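Local coordinates for protein CD38 molecule (Bos taurus, PDB 3KOU) that is a bovine ecto-enzyme of the ADP-ribosyl cyclase family with a disulfide-rich fold and a pocket that holds 2NF, at residues G82-W87 with E159-T164; T164-L169 with E198-H203. One frame throughout, in Å; residues are numbered along the deposited sequence.

Contact 1 of 2, residues G82-W87 with E159-T164; sequences GQQVFW and ESACNT. With 2NF ([[(2R,3S,4R,5R)-5-(6-aminopurin-9-yl)-3,4-dihydroxyoxolan-2-yl]methoxy-hydroxyphosphoryl] [(2R,3S,4R,5R)-5-(3-carbamoylpyridin-1-ium-1yl)- 3-fluoro-,4- hydroxyoxolan-2-yl]methyl phosphate), chain E.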
# COMPACT_ATOMS: atom_id res chain seq x y z
N GLY A 82 -1.60 13.28 -10.67
CA GLY A 82 -0.87 12.72 -11.79
C GLY A 82 0.41 11.95 -11.46
O GLY A 82 1.13 11.51 -12.37
N GLN A 83 0.71 11.76 -10.19
CA GLN A 83 1.95 11.04 -9.84
C GLN A 83 1.72 9.70 -9.12
O GLN A 83 2.67 9.02 -8.75
CB GLN A 83 2.90 11.94 -9.05
CG GLN A 83 3.46 13.10 -9.90
CD GLN A 83 4.16 14.17 -9.08
OE1 GLN A 83 4.83 13.88 -8.09
NE2 GLN A 83 4.03 15.42 -9.51
N GLN A 84 0.47 9.31 -8.94
CA GLN A 84 0.20 8.15 -8.09
C GLN A 84 0.20 6.80 -8.84
O GLN A 84 -0.32 6.69 -9.95
CB GLN A 84 -1.13 8.36 -7.36
CG GLN A 84 -1.41 7.40 -6.21
CD GLN A 84 -2.55 7.92 -5.33
OE1 GLN A 84 -2.83 9.12 -5.30
NE2 GLN A 84 -3.19 7.03 -4.60
N VAL A 85 0.77 5.79 -8.20
CA VAL A 85 0.89 4.45 -8.79
C VAL A 85 0.37 3.40 -7.82
O VAL A 85 0.80 3.34 -6.67
CB VAL A 85 2.36 4.13 -9.13
CG1 VAL A 85 2.50 2.68 -9.61
CG2 VAL A 85 2.88 5.13 -10.16
N PHE A 86 -0.57 2.58 -8.30
CA PHE A 86 -1.04 1.40 -7.59
C PHE A 86 -0.32 0.17 -8.17
O PHE A 86 0.21 0.22 -9.28
CB PHE A 86 -2.57 1.23 -7.77
CG PHE A 86 -3.37 2.35 -7.16
CD1 PHE A 86 -3.76 2.30 -5.82
CD2 PHE A 86 -3.72 3.46 -7.91
CE1 PHE A 86 -4.49 3.34 -5.26
CE2 PHE A 86 -4.45 4.50 -7.35
CZ PHE A 86 -4.84 4.44 -6.04
N TRP A 87 -0.32 -0.93 -7.42
CA TRP A 87 0.26 -2.20 -7.87
C TRP A 87 -0.44 -3.38 -7.19
O TRP A 87 -1.04 -3.22 -6.13
CB TRP A 87 1.77 -2.25 -7.58
CG TRP A 87 2.11 -2.12 -6.12
CD1 TRP A 87 2.39 -0.97 -5.45
CD2 TRP A 87 2.22 -3.18 -5.18
NE1 TRP A 87 2.67 -1.25 -4.12
CE2 TRP A 87 2.57 -2.60 -3.94
CE3 TRP A 87 2.07 -4.57 -5.25
CZ2 TRP A 87 2.76 -3.35 -2.79
CZ3 TRP A 87 2.26 -5.31 -4.11
CH2 TRP A 87 2.60 -4.70 -2.90
N GLU A 159 -8.64 7.18 -1.79
CA GLU A 159 -9.61 8.28 -1.72
C GLU A 159 -9.00 9.63 -2.11
O GLU A 159 -9.70 10.52 -2.62
CB GLU A 159 -10.25 8.37 -0.33
CG GLU A 159 -11.15 7.18 0.01
CD GLU A 159 -11.56 7.10 1.47
OE1 GLU A 159 -11.00 7.83 2.32
OE2 GLU A 159 -12.45 6.28 1.78
N SER A 160 -7.70 9.79 -1.89
CA SER A 160 -7.09 11.09 -2.14
C SER A 160 -6.52 11.26 -3.55
O SER A 160 -6.18 12.38 -3.95
CB SER A 160 -6.06 11.43 -1.06
OG SER A 160 -4.97 10.54 -1.12
N ALA A 161 -6.48 10.17 -4.32
CA ALA A 161 -5.91 10.17 -5.67
C ALA A 161 -6.60 11.19 -6.54
O ALA A 161 -7.79 11.45 -6.37
CB ALA A 161 -6.04 8.81 -6.29
N CYS A 162 -5.86 11.79 -7.47
CA CYS A 162 -6.47 12.76 -8.36
C CYS A 162 -5.82 12.81 -9.73
O CYS A 162 -4.64 12.47 -9.90
CB CYS A 162 -6.47 14.15 -7.72
SG CYS A 162 -4.85 14.66 -7.13
N ASN A 163 -6.62 13.25 -10.70
CA ASN A 163 -6.25 13.24 -12.11
C ASN A 163 -5.85 11.85 -12.60
O ASN A 163 -6.54 10.88 -12.32
CB ASN A 163 -5.19 14.31 -12.40
CG ASN A 163 -5.73 15.72 -12.15
OD1 ASN A 163 -6.94 15.93 -12.15
ND2 ASN A 163 -4.83 16.67 -11.94
N THR A 164 -4.75 11.74 -13.31
CA THR A 164 -4.42 10.43 -13.87
C THR A 164 -3.66 9.59 -12.86
O THR A 164 -2.68 10.05 -12.27
CB THR A 164 -3.53 10.54 -15.10
OG1 THR A 164 -4.18 11.35 -16.09
CG2 THR A 164 -3.28 9.16 -15.69
C1D 2NF E . -2.47 -0.71 -1.69
C2D 2NF E . -1.47 -0.12 -2.67
F2D 2NF E . -1.53 1.16 -2.93
C3D 2NF E . -1.35 -1.15 -3.77
O3D 2NF E . -1.60 -0.59 -4.98
O4D 2NF E . -2.54 -2.08 -2.01
C4D 2NF E . -2.13 -2.37 -3.27
C5D 2NF E . -1.45 -3.70 -3.36
O5D 2NF E . -1.75 -4.73 -2.42
PN 2NF E . -2.37 -6.00 -3.03
O1N 2NF E . -3.19 -5.49 -4.09
O2N 2NF E . -2.99 -6.72 -2.01
O3 2NF E . -1.17 -6.71 -3.70
PA 2NF E . -0.53 -8.10 -3.35
O1A 2NF E . -1.51 -9.06 -3.40
O2A 2NF E . -0.08 -7.92 -1.99
O5B 2NF E . 0.54 -8.33 -4.27
O HOH W 1 -2.08 10.48 -9.61
O HOH W 2 -2.92 11.49 -6.92
O HOH W 3 -3.30 10.79 -3.18
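Gly82 and Cys162 make the one direct backbone hydrogen bond between 82-87 and 159-164: Gly82 N donates to Cys162 O over 3.2 Å, coming in tilted 28° from the carbonyl plane. Beside it a CA-H...O contact sets Gly82 CA 3.3 Å from Thr164 O. Further along, Gln84 reaches across with its amide. With CG anti to the backbone N (chi1 -167°) and an extended chain beyond it, OE1 is carried over Ala161, 3.3 Å from its CA and close to its CB, and waters continue the link. One lies 2.7 Å from both Gln84 OE1 and Ser160 OG; a second accepts from Cys162 N and can donate to OE1; a third takes the Gln84 N-H and is 2.8 Å from Thr164 O. At the strand's far end Trp87 N donates to O3D of 2NF, 2.8 Å and 171° at the hydrogen, while the Trp87 indole lays one face against the ligand. The contact thus ties the lead-in to strand 85-88 to the turn between helix 145-160 and strand 164-170, in the parallel-sheet part of the ADP-ribosyl cyclase fold. In the second shell, Gln84 NE2 is hydrogen-bonded to Phe157 O on that helix, which fixes the amide's rotation, and a disulfide joins Cys162 to Cys81.

Contact 2 of 2, residues T164-L169 with E198-H203; sequences TVRVVL and EAWLVH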
# COMPACT_ATOMS: atom_id res chain seq x y z
N THR A 164 -4.75 11.74 -13.31
CA THR A 164 -4.42 10.43 -13.87
C THR A 164 -3.66 9.59 -12.86
O THR A 164 -2.68 10.05 -12.27
CB THR A 164 -3.53 10.54 -15.10
OG1 THR A 164 -4.18 11.35 -16.09
CG2 THR A 164 -3.28 9.16 -15.69
N VAL A 165 -4.13 8.37 -12.62
CA VAL A 165 -3.41 7.41 -11.78
C VAL A 165 -3.04 6.20 -12.63
O VAL A 165 -3.69 5.92 -13.64
CB VAL A 165 -4.24 6.94 -10.56
CG1 VAL A 165 -4.54 8.11 -9.64
CG2 VAL A 165 -5.55 6.27 -11.02
N ARG A 166 -1.98 5.49 -12.24
CA ARG A 166 -1.54 4.29 -12.97
C ARG A 166 -1.59 3.06 -12.07
O ARG A 166 -1.42 3.17 -10.85
CB ARG A 166 -0.12 4.46 -13.55
CG ARG A 166 0.04 5.59 -14.55
CD ARG A 166 0.78 6.76 -13.94
NE ARG A 166 0.72 7.95 -14.77
CZ ARG A 166 1.63 8.26 -15.70
NH1 ARG A 166 2.66 7.46 -15.91
NH2 ARG A 166 1.50 9.37 -16.41
N VAL A 167 -1.85 1.89 -12.67
CA VAL A 167 -1.71 0.61 -11.96
C VAL A 167 -0.87 -0.41 -12.74
O VAL A 167 -1.03 -0.57 -13.95
CB VAL A 167 -3.07 0.00 -11.54
CG1 VAL A 167 -3.87 -0.43 -12.75
CG2 VAL A 167 -2.84 -1.18 -10.61
N VAL A 168 0.08 -1.05 -12.04
CA VAL A 168 0.93 -2.08 -12.65
C VAL A 168 0.40 -3.46 -12.23
O VAL A 168 0.40 -3.79 -11.04
CB VAL A 168 2.40 -1.93 -12.23
CG1 VAL A 168 3.29 -2.94 -12.98
CG2 VAL A 168 2.87 -0.48 -12.48
N LEU A 169 -0.05 -4.24 -13.20
CA LEU A 169 -0.58 -5.56 -12.92
C LEU A 169 0.25 -6.63 -13.59
O LEU A 169 1.04 -6.36 -14.50
CB LEU A 169 -2.04 -5.68 -13.37
CG LEU A 169 -2.94 -4.63 -12.70
CD1 LEU A 169 -4.34 -4.59 -13.34
CD2 LEU A 169 -3.04 -4.87 -11.19
N GLU A 198 -4.97 4.32 -15.62
CA GLU A 198 -4.29 3.61 -16.69
C GLU A 198 -3.70 2.34 -16.12
O GLU A 198 -2.95 2.39 -15.16
CB GLU A 198 -3.16 4.46 -17.27
CG GLU A 198 -3.65 5.70 -17.98
CD GLU A 198 -2.49 6.51 -18.53
OE1 GLU A 198 -1.36 5.96 -18.56
OE2 GLU A 198 -2.70 7.67 -18.92
N ALA A 199 -4.05 1.19 -16.70
CA ALA A 199 -3.51 -0.10 -16.26
C ALA A 199 -2.50 -0.63 -17.26
O ALA A 199 -2.70 -0.50 -18.46
CB ALA A 199 -4.64 -1.12 -16.06
N TRP A 200 -1.41 -1.20 -16.75
CA TRP A 200 -0.37 -1.84 -17.56
C TRP A 200 -0.27 -3.30 -17.12
O TRP A 200 0.01 -3.60 -15.94
CB TRP A 200 0.98 -1.11 -17.36
CG TRP A 200 0.94 0.31 -17.80
CD1 TRP A 200 0.59 1.40 -17.04
CD2 TRP A 200 1.26 0.82 -19.10
NE1 TRP A 200 0.66 2.55 -17.79
CE2 TRP A 200 1.07 2.22 -19.06
CE3 TRP A 200 1.67 0.23 -20.30
CZ2 TRP A 200 1.28 3.03 -20.16
CZ3 TRP A 200 1.88 1.04 -21.40
CH2 TRP A 200 1.69 2.43 -21.32
N LEU A 201 -0.54 -4.23 -18.03
CA LEU A 201 -0.43 -5.65 -17.69
C LEU A 201 0.87 -6.20 -18.28
O LEU A 201 1.02 -6.30 -19.51
CB LEU A 201 -1.62 -6.45 -18.23
CG LEU A 201 -2.91 -6.47 -17.38
CD1 LEU A 201 -3.50 -5.08 -17.31
CD2 LEU A 201 -3.90 -7.44 -17.98
N VAL A 202 1.80 -6.55 -17.41
CA VAL A 202 3.19 -6.76 -17.80
C VAL A 202 3.57 -8.20 -17.48
O VAL A 202 3.29 -8.70 -16.39
CB VAL A 202 4.13 -5.78 -17.06
CG1 VAL A 202 5.58 -6.02 -17.50
CG2 VAL A 202 3.72 -4.32 -17.30
N HIS A 203 4.21 -8.89 -18.43
CA HIS A 203 4.54 -10.29 -18.21
C HIS A 203 6.05 -10.53 -18.11
O HIS A 203 6.85 -9.68 -18.49
CB HIS A 203 3.95 -11.16 -19.32
CG HIS A 203 4.52 -10.86 -20.67
ND1 HIS A 203 5.77 -11.28 -21.06
CD2 HIS A 203 4.01 -10.16 -21.72
CE1 HIS A 203 6.01 -10.86 -22.30
NE2 HIS A 203 4.96 -10.18 -22.71
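Val165 O receives the N-H of Glu198 at 2.8 Å, the first of five backbone hydrogen bonds that join 164-169 and 198-203 as neighbouring parallel strands. The ladder alternates as parallel pairing requires: Val167 N gives to Glu198 O, Val167 O takes from Trp200 N, Leu169 N gives to Trp200 O, and Leu169 O takes from Val202 N at 3.0 Å. Each of Val167 and Leu169 therefore spends both its N-H and its carbonyl on the partner strand. CA-H...O contacts reinforce the ladder, as where Arg166 CA lies 3.2 Å from Glu198 O. The segment axes differ in direction by 18°.

Apolar packing gathers on the face bearing Val167, Leu169, Ala199 and Leu201. Val167 CG1 sits between the backbone N and the carbonyl carbon (chi1 67°), which turns it toward Ala199 CB, 3.5 Å away, tighter than usual for two carbons. Leu169 and Leu201 meet through their CD1 methyls, 4.1 Å apart.

The other face carries Arg166, Glu198, Val168 and Trp200. Arg166 NE stays 4.8 Å from Glu198 OE1, a separation at which the opposite charges probably still attract, though their charged atoms do not touch; Arg166 NH1 is hydrogen-bonded to Tyr97 OH. The Trp200 indole presents its edge to Arg166 CG and Val167 O. Near the start of the pairing, Thr164 CG2 touches Glu198 OE2 at 3.6 Å, methyl against carboxylate, and that oxygen forms a salt bridge to Arg233.

Such pairing is the core of a beta-alpha-beta unit in which helix 182-187 lies between the two strands in sequence. Strand 85-88 flanks 164-170 on its outer side and strand 231-239 flanks 196-203, while helix 91-101 covers Val168 and Val202.

In the fold
Contact 1 and contact 2 lie in series along the chain, their centres 12 Å apart on the same side of the molecule's centre, and they share Thr164. In contact 1 the chain leaves helix 145-160; from Thr164 it runs on as strand 164-170, which contact 2 pairs with strand 196-203. Both reach one four-stranded parallel sheet ordered 85-88, 164-170, 196-203, 231-239. Phe86 stitches them together, its N 2.8 Å from Arg166 O and its O 3.0 Å from Val168 N, both probable hydrogen bonds. Strand 85-88, an outermost strand of the sheet that bears Phe86 and Trp87 beside 2NF, is thus joined to 164-170 and through it to 196-203.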